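PDB 1WZN: SAM-dependent methyltransferase from Pyrococcus horikoshii, which probably transfers the methyl group of S-adenosylmethionine to an acceptor, and is captured here with the product S-adenosyl-L-homocysteine. Local coordinates for residues F128-V131 / A132-L135. Residues are numbered along the deposited sequence; the frame is centred on the assembly and turned at random.
Sequences FSKV and AEAL
Phe-128 O accepts from Ala-132 N at 3.0 Å, with 162° at the hydrogen, a regular i to i+4 helical bond; the Phe-128 side chain packs on Val-215, Leu-218 and Ala-219 of helix 212-219. Ser-129 O repeats the pattern with Glu-133 N at 3.1 Å and also has Glu-133 CG close by, 3.1 Å away. With CG beside its own backbone N (chi1 -60°) and the chain extended beyond, Glu-133 runs back along this turn, where one water bonds Ser-129 OG at 3.0 Å and gives a weak bond to Glu-133 OE1. The Lys-130 side chain crosses that of Glu-133 obliquely, its CD 4.0 Å from Glu-133 OE1, while NZ, 4.8 Å from that oxygen, bonds to Ile-100 O. Helix 121-134 belongs to the crossover from strand 106-111 to strand 139-146 in the Rossmann-like methyltransferase fold; residues 128-134 form its last two turns, and Leu-135 is the first residue to leave helical phi/psi. The geometry records the ending: the bond from Ala-134 N to Lys-130 O is weak (129°), while Val-131 O takes the same N-H at 3.0 Å from above its carbonyl plane, besides a weak bond from Leu-135 N. On the buried side Val-131 CG1 meets Leu-135 CD1 at 4.3 Å, both side chains resting on Val-109.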
loop_
_atom_site.group_PDB
_atom_site.type_symbol
_atom_site.label_atom_id
_atom_site.label_comp_id
_atom_site.label_asym_id
_atom_site.label_seq_id
_atom_site.Cartn_x
_atom_site.Cartn_y
_atom_site.Cartn_z
ATOM N N PHE A 128 -14.372 -24.633 -27.292
ATOM C CA PHE A 128 -15.124 -25.654 -26.576
ATOM C C PHE A 128 -15.905 -26.530 -27.548
ATOM O O PHE A 128 -16.042 -27.735 -27.337
ATOM C CB PHE A 128 -16.098 -25.025 -25.569
ATOM C CG PHE A 128 -15.430 -24.338 -24.400
ATOM C CD1 PHE A 128 -14.118 -24.629 -24.045
ATOM C CD2 PHE A 128 -16.138 -23.421 -23.630
ATOM C CE1 PHE A 128 -13.522 -24.018 -22.938
ATOM C CE2 PHE A 128 -15.552 -22.808 -22.527
ATOM C CZ PHE A 128 -14.243 -23.106 -22.181
ATOM N N SER A 129 -16.429 -25.917 -28.604
ATOM C CA SER A 129 -17.190 -26.658 -29.604
ATOM C C SER A 129 -16.281 -27.664 -30.319
ATOM O O SER A 129 -16.666 -28.818 -30.528
ATOM C CB SER A 129 -17.798 -25.698 -30.626
ATOM O OG SER A 129 -18.665 -26.397 -31.501
ATOM N N LYS A 130 -15.082 -27.224 -30.693
ATOM C CA LYS A 130 -14.126 -28.095 -31.374
ATOM C C LYS A 130 -13.629 -29.205 -30.448
ATOM O O LYS A 130 -13.379 -30.328 -30.894
ATOM C CB LYS A 130 -12.927 -27.290 -31.891
ATOM C CG LYS A 130 -13.279 -26.149 -32.831
ATOM C CD LYS A 130 -13.841 -26.658 -34.143
ATOM C CE LYS A 130 -13.295 -25.868 -35.323
ATOM N NZ LYS A 130 -13.160 -26.720 -36.536
ATOM N N VAL A 131 -13.480 -28.888 -29.165
ATOM C CA VAL A 131 -13.026 -29.866 -28.182
ATOM C C VAL A 131 -14.085 -30.956 -28.019
ATOM O O VAL A 131 -13.767 -32.148 -27.997
ATOM C CB VAL A 131 -12.749 -29.199 -26.803
ATOM C CG1 VAL A 131 -12.582 -30.261 -25.730
ATOM C CG2 VAL A 131 -11.480 -28.343 -26.890
ATOM N N ALA A 132 -15.346 -30.545 -27.912
ATOM C CA ALA A 132 -16.433 -31.507 -27.777
ATOM C C ALA A 132 -16.436 -32.452 -28.986
ATOM O O ALA A 132 -16.629 -33.659 -28.834
ATOM C CB ALA A 132 -17.768 -30.786 -27.676
ATOM N N GLU A 133 -16.208 -31.906 -30.176
ATOM C CA GLU A 133 -16.193 -32.720 -31.390
ATOM C C GLU A 133 -15.005 -33.684 -31.432
ATOM O O GLU A 133 -15.067 -34.722 -32.088
ATOM C CB GLU A 133 -16.176 -31.828 -32.636
ATOM C CG GLU A 133 -17.372 -30.894 -32.744
ATOM C CD GLU A 133 -17.455 -30.183 -34.082
ATOM O OE1 GLU A 133 -16.432 -29.623 -34.535
ATOM O OE2 GLU A 133 -18.553 -30.178 -34.680
ATOM N N ALA A 134 -13.929 -33.347 -30.727
ATOM C CA ALA A 134 -12.741 -34.204 -30.704
ATOM C C ALA A 134 -12.835 -35.363 -29.710
ATOM O O ALA A 134 -12.093 -36.343 -29.817
ATOM C CB ALA A 134 -11.502 -33.361 -30.395
ATOM N N LEU A 135 -13.754 -35.263 -28.756
ATOM C CA LEU A 135 -13.899 -36.279 -27.717
ATOM C C LEU A 135 -14.740 -37.516 -28.008
ATOM O O LEU A 135 -15.764 -37.447 -28.688
ATOM C CB LEU A 135 -14.462 -35.637 -26.447
ATOM C CG LEU A 135 -13.551 -34.720 -25.633
ATOM C CD1 LEU A 135 -14.389 -33.989 -24.579
ATOM C CD2 LEU A 135 -12.456 -35.536 -24.969
HETATM O O HOH W 1 -17.301 -26.569 -34.122
#